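Long-range contacts in beta-mannosidase (Trichoderma harzianum, PDB 4CVU), which probably hydrolyses terminal beta-mannosidic linkages at the non-reducing ends of oligosaccharides, as a glycoside hydrolase of family 2: residues 571-576 against 592-597; 28-33 against 214-219; 762-767 against 795-800. All blocks are in the same frame, centred on the assembly; numbering follows the deposited sequence.

Interaction 1. Residues 571-576 against 592-597; sequences DFYNYD and ANEFGF. With CD (cadmium ion), chain B.
Glu-594 meets Tyr-573 along nearly its whole length, and the pair illustrates how a tyrosine just past one strand can hold a carboxylate of the next. With CG anti to the carbonyl carbon (chi1 -69°) and the chain extended beyond it, Glu-594 runs past the phenol oxygen. Its CB lies 3.4 Å from Tyr-573 OH, CG and CD follow a little further from the same oxygen, and OE1 then accepts a hydrogen bond from the hydroxyl, with OH and OE1 of these two residues 2.6 Å apart. The hydroxyl comes to the anti side of OE1, 21° out of the carboxylate plane, and ring and carboxylate are turned 72° against each other. OE2 is claimed separately, by a salt bridge to Arg-420, and Glu-489 brings a second carboxylate close to it.

The Tyr-573 ring also lies against the backbone of Gly-596. Tyr-573 CE1 lies 3.7 Å from Gly-596 N, and CD1 stays near the glycine's carbonyl oxygen. That same N-H bonds to the carbonyl of Phe-572 (Gly-596 N to Phe-572 O, 3.3 Å), while Phe-572 N gives only a weak bond to Glu-594 O. A water bridges Asn-574 O and Gly-596 O. Further along, Tyr-575 CD1 touches Phe-597 CD2 at 3.9 Å, their rings obliquely inclined; the Tyr-575 hydroxyl is bonded to Trp-717. At the other end, Asp-571 OD1 binds a cadmium ion at 2.2 Å, which also carries two waters.

The arrangement is consistent with the strand ends of a TIM barrel, where the active site of family 2 enzymes lies. Because separate partners hold its two oxygens, the Glu-594 carboxylate is fixed in both place and rotation.

Interaction 2. Residues 28-33 against 214-219; sequences ASIHDL and PGRIVQ
Asp-32 OD1 is gripped from two quarters: the backbone N of Ala-34 bonds to it, and a water 2.7 Å from Asp-32 OD1 links it to Gly-215, whose N donates to that water. The carboxylate is carried there by a CG placed anti to its backbone N (chi1 -173°). The water-bridged link extends an antiparallel pairing whose regular part is a textbook case of backbone reciprocity. Ser-29 and Gln-219 exchange two hydrogen bonds, the shorter from Gln-219 N to Ser-29 O at 2.8 Å; His-31 and Ile-217 do the same, and Leu-33 N adds a fifth bond to Gly-215 O at 3.1 Å.

On one face, Ile-30 and Arg-216 lie side by side pointing the same way, Ile-30 CG2 only 3.5 Å from Arg-216 CG. The arginine chain then bends twice, and its guanidinium forms a salt bridge with Asp-110 rather than meeting Asp-32. Just past the strand, Leu-33 points toward 214-219 and crosses Ile-217 at about a right angle, its CD2 3.9 Å from Ile-217 CG1, while its CB rests 3.4 Å from Gly-215 O. Phe-53 and Phe-109 also touch the leucine. Shortening this residue to an alanine would remove the whole branched end and is likely to open a gap beside Ile-217 and Phe-109.

Strand 29-32 is the outermost of a four-strand antiparallel sheet in the galactose-binding-like domain, with 215-221 its inner neighbour. The contact therefore divides its work: backbone bonds set the register, Leu-33 packs on Ile-217, and the charged groups find their principal partners outside the pairing.

Interaction 3. Residues 762-767 against 795-800; sequences WEPVAG and VGAINT. With NAG (2-acetamido-2-deoxy-beta-D-glucopyranose), chain K.
Val-765 and Val-795 each set one methyl between their own backbone N and carbonyl carbon: in Val-765, chi1 -62° puts CG1 anti to the carbonyl carbon and leaves CG2 in that place, whereas in Val-795 CG1 itself takes it (chi1 69°). These two methyls face each other. The two side chains lie side by side, pointing the same way, and Val-765 CG2 to Val-795 CG1 is 3.4 Å, tighter than usual for two carbons. The residues form a hydrogen-bonded antiparallel pair, with Val-795 N to Val-765 O at 3.0 Å and a matching bond in return.

Beyond the pair both chains leave their strands, and small groups fill the space between them. Pro-764 CA makes a CH...O contact with Val-795 O, 3.2 Å away. Ala-797 sets its CB over the face of the peptide joining Trp-762 to Glu-763, 3.4 Å from Trp-762 C. A water sits between Glu-763 O and Gly-796 O. Ile-798, its backbone in the left-handed region (phi 37°), turns the chain so that its CD1 comes 3.7 Å from Trp-762 CD1, the two side chains running alongside one another; the indole also stacks on His-380.

Each segment holds a connection of the Ig-like domain that passes from one sheet of the sandwich to the other: residues 762-764 lead into strand 765-774, and residues Gly-796 to Ile-798 into strand 799-807. Next to the turn, Asn-799 ND2 carries an N-acetylglucosamine through a 1.5 Å covalent bond to NAG C1, while its OD1 accepts from Thr-800 N. The sugar makes none of the cross-contacts. Apolar packing thus joins the two crossovers, two backbone bonds secure one end, and the glycan attaches beside the turn.

From the N terminus, interaction 2 comes first: it closes a loop of 180 residues and holds strand 29-32 to the sheet edge of the galactose-binding-like domain. Interaction 1 follows much later, closing a loop of only 15 residues in what is probably the catalytic barrel, as in other family 2 enzymes. Interaction 3 closes the last loop, 27 residues long, and joins two connections between the sheets of the Ig-like sandwich. The three are in series; none encloses or crosses another. Interactions 1 and 3 have centres about 28 Å apart, whereas interaction 2 lies on the opposite side of the chain's centre from both. None joins one domain to another.

Interaction 1. Residues 571-576 against 592-597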
loop_
_atom_site.group_PDB
_atom_site.type_symbol
_atom_site.label_atom_id
_atom_site.label_comp_id
_atom_site.label_asym_id
_atom_site.label_seq_id
_atom_site.Cartn_x
_atom_site.Cartn_y
_atom_site.Cartn_z
ATOM N N ASP A 571 -27.720 -27.046 -4.260
ATOM C CA ASP A 571 -26.489 -26.362 -3.771
ATOM C C ASP A 571 -25.405 -27.366 -3.323
ATOM O O ASP A 571 -25.667 -28.544 -3.049
ATOM C CB ASP A 571 -26.813 -25.533 -2.552
ATOM C CG ASP A 571 -27.250 -26.384 -1.391
ATOM O OD1 ASP A 571 -28.283 -27.044 -1.491
ATOM O OD2 ASP A 571 -26.561 -26.404 -0.349
ATOM N N PHE A 572 -24.171 -26.926 -3.214
ATOM C CA PHE A 572 -23.195 -27.798 -2.596
ATOM C C PHE A 572 -22.103 -26.987 -1.990
ATOM O O PHE A 572 -21.281 -26.388 -2.689
ATOM C CB PHE A 572 -22.621 -28.877 -3.550
ATOM C CG PHE A 572 -22.016 -30.038 -2.821
ATOM C CD1 PHE A 572 -22.788 -30.790 -1.941
ATOM C CD2 PHE A 572 -20.685 -30.334 -2.942
ATOM C CE1 PHE A 572 -22.242 -31.841 -1.235
ATOM C CE2 PHE A 572 -20.119 -31.387 -2.230
ATOM C CZ PHE A 572 -20.908 -32.153 -1.380
ATOM N N TYR A 573 -22.123 -26.949 -0.663
ATOM C CA TYR A 573 -21.096 -26.248 0.061
ATOM C C TYR A 573 -20.591 -27.119 1.187
ATOM O O TYR A 573 -20.505 -26.678 2.329
ATOM C CB TYR A 573 -21.654 -24.944 0.599
ATOM C CG TYR A 573 -22.039 -23.934 -0.449
ATOM C CD1 TYR A 573 -21.071 -23.185 -1.114
ATOM C CD2 TYR A 573 -23.379 -23.673 -0.721
ATOM C CE1 TYR A 573 -21.429 -22.218 -2.029
ATOM C CE2 TYR A 573 -23.746 -22.722 -1.642
ATOM C CZ TYR A 573 -22.766 -21.996 -2.293
ATOM O OH TYR A 573 -23.180 -21.049 -3.195
ATOM N N ASN A 574 -20.243 -28.350 0.885
ATOM C CA ASN A 574 -19.611 -29.194 1.879
ATOM C C ASN A 574 -18.131 -28.795 2.033
ATOM O O ASN A 574 -17.353 -28.894 1.094
ATOM C CB ASN A 574 -19.789 -30.655 1.471
ATOM C CG ASN A 574 -19.399 -31.615 2.559
ATOM O OD1 ASN A 574 -18.474 -31.361 3.332
ATOM N ND2 ASN A 574 -20.104 -32.753 2.614
ATOM N N TYR A 575 -17.758 -28.324 3.229
ATOM C CA TYR A 575 -16.421 -27.774 3.498
ATOM C C TYR A 575 -15.508 -28.801 4.208
ATOM O O TYR A 575 -14.375 -28.506 4.629
ATOM C CB TYR A 575 -16.541 -26.468 4.287
ATOM C CG TYR A 575 -17.211 -25.336 3.510
ATOM C CD1 TYR A 575 -16.566 -24.744 2.435
ATOM C CD2 TYR A 575 -18.467 -24.861 3.854
ATOM C CE1 TYR A 575 -17.149 -23.733 1.702
ATOM C CE2 TYR A 575 -19.069 -23.842 3.130
ATOM C CZ TYR A 575 -18.397 -23.269 2.043
ATOM O OH TYR A 575 -18.948 -22.258 1.288
ATOM N N ASP A 576 -15.993 -30.031 4.291
ATOM C CA ASP A 576 -15.214 -31.136 4.780
ATOM C C ASP A 576 -14.294 -31.634 3.668
ATOM O O ASP A 576 -14.740 -32.360 2.776
ATOM C CB ASP A 576 -16.159 -32.258 5.234
ATOM C CG ASP A 576 -15.428 -33.501 5.717
ATOM O OD1 ASP A 576 -14.184 -33.538 5.743
ATOM O OD2 ASP A 576 -16.141 -34.477 6.069
ATOM N N ALA A 592 -27.786 -27.448 -11.068
ATOM C CA ALA A 592 -26.955 -27.062 -9.955
ATOM C C ALA A 592 -26.764 -25.563 -10.093
ATOM O O ALA A 592 -26.077 -25.132 -10.999
ATOM C CB ALA A 592 -25.621 -27.785 -10.040
ATOM N N ASN A 593 -27.443 -24.785 -9.254
ATOM C CA ASN A 593 -27.446 -23.330 -9.384
ATOM C C ASN A 593 -26.409 -22.610 -8.538
ATOM O O ASN A 593 -26.182 -21.399 -8.730
ATOM C CB ASN A 593 -28.852 -22.780 -9.106
ATOM C CG ASN A 593 -29.174 -22.662 -7.638
ATOM O OD1 ASN A 593 -28.858 -23.531 -6.859
ATOM N ND2 ASN A 593 -29.867 -21.586 -7.262
ATOM N N GLU A 594 -25.815 -23.366 -7.604
ATOM C CA GLU A 594 -24.808 -22.889 -6.624
ATOM C C GLU A 594 -23.909 -24.002 -6.134
ATOM O O GLU A 594 -24.385 -25.042 -5.640
ATOM C CB GLU A 594 -25.467 -22.343 -5.348
ATOM C CG GLU A 594 -26.239 -21.074 -5.465
ATOM C CD GLU A 594 -26.537 -20.399 -4.127
ATOM O OE1 GLU A 594 -25.720 -20.511 -3.196
ATOM O OE2 GLU A 594 -27.564 -19.648 -4.013
ATOM N N PHE A 595 -22.607 -23.763 -6.196
ATOM C CA PHE A 595 -21.627 -24.666 -5.561
ATOM C C PHE A 595 -20.251 -24.045 -5.534
ATOM O O PHE A 595 -19.869 -23.306 -6.460
ATOM C CB PHE A 595 -21.584 -26.037 -6.244
ATOM C CG PHE A 595 -21.304 -25.975 -7.723
ATOM C CD1 PHE A 595 -22.338 -25.724 -8.642
ATOM C CD2 PHE A 595 -20.020 -26.196 -8.209
ATOM C CE1 PHE A 595 -22.074 -25.681 -10.007
ATOM C CE2 PHE A 595 -19.751 -26.145 -9.575
ATOM C CZ PHE A 595 -20.779 -25.908 -10.470
ATOM N N GLY A 596 -19.512 -24.300 -4.457
ATOM C CA GLY A 596 -18.131 -23.763 -4.359
ATOM C C GLY A 596 -17.364 -23.969 -3.072
ATOM O O GLY A 596 -17.815 -24.675 -2.151
ATOM N N PHE A 597 -16.147 -23.417 -3.074
ATOM C CA PHE A 597 -15.158 -23.460 -1.992
ATOM C C PHE A 597 -14.371 -22.144 -2.201
ATOM O O PHE A 597 -14.205 -21.785 -3.349
ATOM C CB PHE A 597 -14.223 -24.612 -2.214
ATOM C CG PHE A 597 -13.527 -25.102 -0.971
ATOM C CD1 PHE A 597 -12.346 -24.585 -0.567
ATOM C CD2 PHE A 597 -14.115 -26.122 -0.201
ATOM C CE1 PHE A 597 -11.715 -25.032 0.579
ATOM C CE2 PHE A 597 -13.502 -26.587 0.911
ATOM C CZ PHE A 597 -12.305 -26.066 1.325
HETATM CD CD CD B . -28.791 -28.792 -0.289
HETATM O O HOH W 1 -17.859 -27.065 -1.187
HETATM O O HOH W 2 -29.379 -30.966 0.978
HETATM O O HOH W 3 -29.626 -29.795 -2.741
#

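Interaction 2. Residues 28-33 against 214-219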
loop_
_atom_site.group_PDB
_atom_site.type_symbol
_atom_site.label_atom_id
_atom_site.label_comp_id
_atom_site.label_asym_id
_atom_site.label_seq_id
_atom_site.Cartn_x
_atom_site.Cartn_y
_atom_site.Cartn_z
ATOM N N ALA A 28 -40.120 19.006 -25.234
ATOM C CA ALA A 28 -39.786 18.845 -23.824
ATOM C C ALA A 28 -38.392 19.411 -23.582
ATOM O O ALA A 28 -37.467 19.098 -24.309
ATOM C CB ALA A 28 -39.847 17.373 -23.422
ATOM N N SER A 29 -38.260 20.254 -22.568
ATOM C CA SER A 29 -36.976 20.857 -22.207
ATOM C C SER A 29 -36.352 20.061 -21.041
ATOM O O SER A 29 -36.960 19.925 -19.974
ATOM C CB SER A 29 -37.171 22.330 -21.833
ATOM O OG SER A 29 -35.996 22.898 -21.315
ATOM N N ILE A 30 -35.155 19.528 -21.265
ATOM C CA ILE A 30 -34.486 18.669 -20.282
ATOM C C ILE A 30 -33.119 19.195 -19.852
ATOM O O ILE A 30 -32.237 19.372 -20.686
ATOM C CB ILE A 30 -34.287 17.251 -20.842
ATOM C CG1 ILE A 30 -35.648 16.619 -21.171
ATOM C CG2 ILE A 30 -33.498 16.389 -19.865
ATOM C CD1 ILE A 30 -35.605 15.708 -22.383
ATOM N N HIS A 31 -32.961 19.406 -18.544
ATOM C CA HIS A 31 -31.659 19.635 -17.902
ATOM C C HIS A 31 -31.140 18.341 -17.222
ATOM O O HIS A 31 -31.706 17.885 -16.221
ATOM C CB HIS A 31 -31.788 20.740 -16.852
ATOM C CG HIS A 31 -31.975 22.109 -17.429
ATOM N ND1 HIS A 31 -33.145 22.508 -18.034
ATOM C CD2 HIS A 31 -31.147 23.188 -17.463
ATOM C CE1 HIS A 31 -33.031 23.765 -18.432
ATOM N NE2 HIS A 31 -31.828 24.201 -18.103
ATOM N N ASP A 32 -30.073 17.765 -17.766
ATOM C CA ASP A 32 -29.430 16.598 -17.180
ATOM C C ASP A 32 -28.756 17.046 -15.896
ATOM O O ASP A 32 -27.958 17.972 -15.899
ATOM C CB ASP A 32 -28.418 15.983 -18.160
ATOM C CG ASP A 32 -27.818 14.637 -17.659
ATOM O OD1 ASP A 32 -27.866 14.308 -16.469
ATOM O OD2 ASP A 32 -27.243 13.895 -18.446
ATOM N N LEU A 33 -29.091 16.403 -14.780
ATOM C CA LEU A 33 -28.478 16.749 -13.490
ATOM C C LEU A 33 -26.958 16.517 -13.431
ATOM O O LEU A 33 -26.281 17.092 -12.578
ATOM C CB LEU A 33 -29.194 16.036 -12.345
ATOM C CG LEU A 33 -30.611 16.564 -12.074
ATOM C CD1 LEU A 33 -31.209 15.861 -10.874
ATOM C CD2 LEU A 33 -30.669 18.079 -11.833
ATOM N N PRO A 214 -28.814 7.965 -13.038
ATOM C CA PRO A 214 -29.072 9.294 -13.617
ATOM C C PRO A 214 -30.376 9.958 -13.256
ATOM O O PRO A 214 -31.301 9.348 -12.770
ATOM C CB PRO A 214 -29.108 9.024 -15.120
ATOM C CG PRO A 214 -28.206 7.892 -15.310
ATOM C CD PRO A 214 -28.580 6.999 -14.177
ATOM N N GLY A 215 -30.410 11.251 -13.468
ATOM C CA GLY A 215 -31.563 12.049 -13.114
ATOM C C GLY A 215 -31.601 13.325 -13.914
ATOM O O GLY A 215 -30.596 13.750 -14.469
ATOM N N ARG A 216 -32.765 13.943 -13.983
ATOM C CA ARG A 216 -32.887 15.175 -14.740
ATOM C C ARG A 216 -34.111 15.982 -14.377
ATOM O O ARG A 216 -34.958 15.523 -13.655
ATOM C CB ARG A 216 -32.794 14.905 -16.237
ATOM C CG ARG A 216 -34.042 14.480 -16.950
ATOM C CD ARG A 216 -34.501 13.059 -16.729
ATOM N NE ARG A 216 -33.508 12.038 -16.994
ATOM C CZ ARG A 216 -33.638 10.790 -16.588
ATOM N NH1 ARG A 216 -34.703 10.420 -15.937
ATOM N NH2 ARG A 216 -32.679 9.922 -16.769
ATOM N N ILE A 217 -34.151 17.211 -14.870
ATOM C CA ILE A 217 -35.326 18.061 -14.745
ATOM C C ILE A 217 -36.026 18.154 -16.085
ATOM O O ILE A 217 -35.381 18.359 -17.101
ATOM C CB ILE A 217 -34.996 19.478 -14.289
ATOM C CG1 ILE A 217 -34.179 19.453 -13.008
ATOM C CG2 ILE A 217 -36.267 20.222 -13.986
ATOM C CD1 ILE A 217 -33.590 20.792 -12.614
ATOM N N VAL A 218 -37.342 17.938 -16.084
ATOM C CA VAL A 218 -38.125 17.966 -17.315
ATOM C C VAL A 218 -39.154 19.099 -17.235
ATOM O O VAL A 218 -39.972 19.112 -16.316
ATOM C CB VAL A 218 -38.867 16.644 -17.540
ATOM C CG1 VAL A 218 -39.569 16.636 -18.898
ATOM C CG2 VAL A 218 -37.919 15.469 -17.436
ATOM N N GLN A 219 -39.075 20.050 -18.178
ATOM C CA GLN A 219 -40.091 21.094 -18.343
ATOM C C GLN A 219 -40.997 20.819 -19.552
ATOM O O GLN A 219 -40.546 20.781 -20.698
ATOM C CB GLN A 219 -39.474 22.487 -18.420
ATOM C CG GLN A 219 -39.460 23.155 -17.059
ATOM C CD GLN A 219 -39.001 24.596 -17.089
ATOM O OE1 GLN A 219 -38.292 25.028 -17.999
ATOM N NE2 GLN A 219 -39.416 25.353 -16.081
HETATM O O HOH W 4 -27.776 12.154 -14.764
#

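Interaction 3. Residues 762-767 against 795-800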
loop_
_atom_site.group_PDB
_atom_site.type_symbol
_atom_site.label_atom_id
_atom_site.label_comp_id
_atom_site.label_asym_id
_atom_site.label_seq_id
_atom_site.Cartn_x
_atom_site.Cartn_y
_atom_site.Cartn_z
ATOM N N TRP A 762 -27.107 -30.542 -29.777
ATOM C CA TRP A 762 -28.516 -30.951 -29.966
ATOM C C TRP A 762 -28.686 -32.061 -31.018
ATOM O O TRP A 762 -29.779 -32.295 -31.509
ATOM C CB TRP A 762 -29.409 -29.749 -30.314
ATOM C CG TRP A 762 -29.402 -28.610 -29.276
ATOM C CD1 TRP A 762 -28.798 -28.612 -28.037
ATOM C CD2 TRP A 762 -30.059 -27.350 -29.393
ATOM N NE1 TRP A 762 -29.033 -27.435 -27.406
ATOM C CE2 TRP A 762 -29.783 -26.627 -28.219
ATOM C CE3 TRP A 762 -30.840 -26.744 -30.392
ATOM C CZ2 TRP A 762 -30.264 -25.323 -28.013
ATOM C CZ3 TRP A 762 -31.311 -25.458 -30.187
ATOM C CH2 TRP A 762 -31.022 -24.762 -29.006
ATOM N N GLU A 763 -27.599 -32.729 -31.344
ATOM C CA GLU A 763 -27.603 -33.878 -32.257
ATOM C C GLU A 763 -26.488 -34.844 -31.818
ATOM O O GLU A 763 -25.509 -34.415 -31.204
ATOM C CB GLU A 763 -27.356 -33.425 -33.692
ATOM C CG GLU A 763 -25.961 -32.863 -33.919
ATOM C CD GLU A 763 -25.804 -32.142 -35.239
ATOM O OE1 GLU A 763 -26.782 -31.509 -35.716
ATOM O OE2 GLU A 763 -24.683 -32.198 -35.795
ATOM N N PRO A 764 -26.650 -36.142 -32.108
ATOM C CA PRO A 764 -25.556 -37.077 -31.859
ATOM C C PRO A 764 -24.244 -36.648 -32.523
ATOM O O PRO A 764 -24.260 -35.977 -33.548
ATOM C CB PRO A 764 -26.074 -38.407 -32.444
ATOM C CG PRO A 764 -27.381 -38.105 -33.108
ATOM C CD PRO A 764 -27.884 -36.838 -32.509
ATOM N N VAL A 765 -23.124 -36.998 -31.893
ATOM C CA VAL A 765 -21.799 -36.864 -32.498
ATOM C C VAL A 765 -20.970 -38.110 -32.244
ATOM O O VAL A 765 -21.203 -38.837 -31.280
ATOM C CB VAL A 765 -21.012 -35.646 -31.971
ATOM C CG1 VAL A 765 -21.754 -34.379 -32.309
ATOM C CG2 VAL A 765 -20.784 -35.716 -30.466
ATOM N N ALA A 766 -20.007 -38.337 -33.129
ATOM C CA ALA A 766 -19.042 -39.414 -32.999
ATOM C C ALA A 766 -17.646 -38.810 -32.929
ATOM O O ALA A 766 -17.419 -37.690 -33.371
ATOM C CB ALA A 766 -19.146 -40.357 -34.191
ATOM N N GLY A 767 -16.716 -39.564 -32.374
ATOM C CA GLY A 767 -15.329 -39.121 -32.305
ATOM C C GLY A 767 -14.444 -40.148 -31.649
ATOM O O GLY A 767 -14.794 -41.321 -31.567
ATOM N N VAL A 795 -22.138 -40.462 -28.957
ATOM C CA VAL A 795 -22.862 -39.861 -27.845
ATOM C C VAL A 795 -24.103 -39.144 -28.345
ATOM O O VAL A 795 -24.045 -38.402 -29.331
ATOM C CB VAL A 795 -21.941 -38.919 -27.032
ATOM C CG1 VAL A 795 -21.567 -37.663 -27.831
ATOM C CG2 VAL A 795 -22.599 -38.549 -25.713
ATOM N N GLY A 796 -25.222 -39.378 -27.666
ATOM C CA GLY A 796 -26.493 -38.764 -28.014
ATOM C C GLY A 796 -26.532 -37.255 -27.799
ATOM O O GLY A 796 -25.649 -36.657 -27.143
ATOM N N ALA A 797 -27.542 -36.625 -28.363
ATOM C CA ALA A 797 -27.780 -35.221 -28.127
ATOM C C ALA A 797 -27.989 -34.949 -26.617
ATOM O O ALA A 797 -28.704 -35.690 -25.925
ATOM C CB ALA A 797 -29.001 -34.764 -28.912
ATOM N N ILE A 798 -27.372 -33.876 -26.130
ATOM C CA ILE A 798 -27.409 -33.506 -24.703
ATOM C C ILE A 798 -27.367 -34.755 -23.808
ATOM O O ILE A 798 -28.298 -35.035 -23.077
ATOM C CB ILE A 798 -28.627 -32.599 -24.352
ATOM C CG1 ILE A 798 -28.678 -31.371 -25.277
ATOM C CG2 ILE A 798 -28.505 -32.107 -22.907
ATOM C CD1 ILE A 798 -29.909 -30.532 -25.124
ATOM N N ASN A 799 -26.265 -35.484 -23.865
ATOM C CA ASN A 799 -26.208 -36.816 -23.290
ATOM C C ASN A 799 -24.761 -37.209 -22.943
ATOM O O ASN A 799 -23.844 -36.422 -23.109
ATOM C CB ASN A 799 -26.830 -37.807 -24.281
ATOM C CG ASN A 799 -27.452 -39.034 -23.623
ATOM O OD1 ASN A 799 -27.073 -39.458 -22.533
ATOM N ND2 ASN A 799 -28.422 -39.625 -24.319
ATOM N N THR A 800 -24.577 -38.423 -22.442
ATOM C CA THR A 800 -23.269 -38.905 -22.009
ATOM C C THR A 800 -23.118 -40.369 -22.433
ATOM O O THR A 800 -24.116 -41.020 -22.719
ATOM C CB THR A 800 -23.126 -38.750 -20.488
ATOM O OG1 THR A 800 -21.748 -38.812 -20.126
ATOM C CG2 THR A 800 -23.931 -39.832 -19.742
HETATM C C1 NAG K . -29.109 -40.844 -23.895
HETATM C C2 NAG K . -30.637 -40.839 -24.062
HETATM C C3 NAG K . -31.302 -42.226 -23.953
HETATM C C4 NAG K . -30.561 -43.266 -24.774
HETATM C C5 NAG K . -29.082 -43.185 -24.414
HETATM C C6 NAG K . -28.259 -44.167 -25.231
HETATM C C7 NAG K . -31.771 -38.782 -23.401
HETATM C C8 NAG K . -32.474 -38.064 -22.284
HETATM N N2 NAG K . -31.312 -39.989 -23.096
HETATM O O3 NAG K . -32.670 -42.137 -24.336
HETATM O O4 NAG K . -31.090 -44.555 -24.504
HETATM O O5 NAG K . -28.569 -41.896 -24.685
HETATM O O6 NAG K . -27.164 -44.530 -24.426
HETATM O O7 NAG K . -31.630 -38.258 -24.515
HETATM O O HOH W 5 -24.090 -35.068 -28.803
#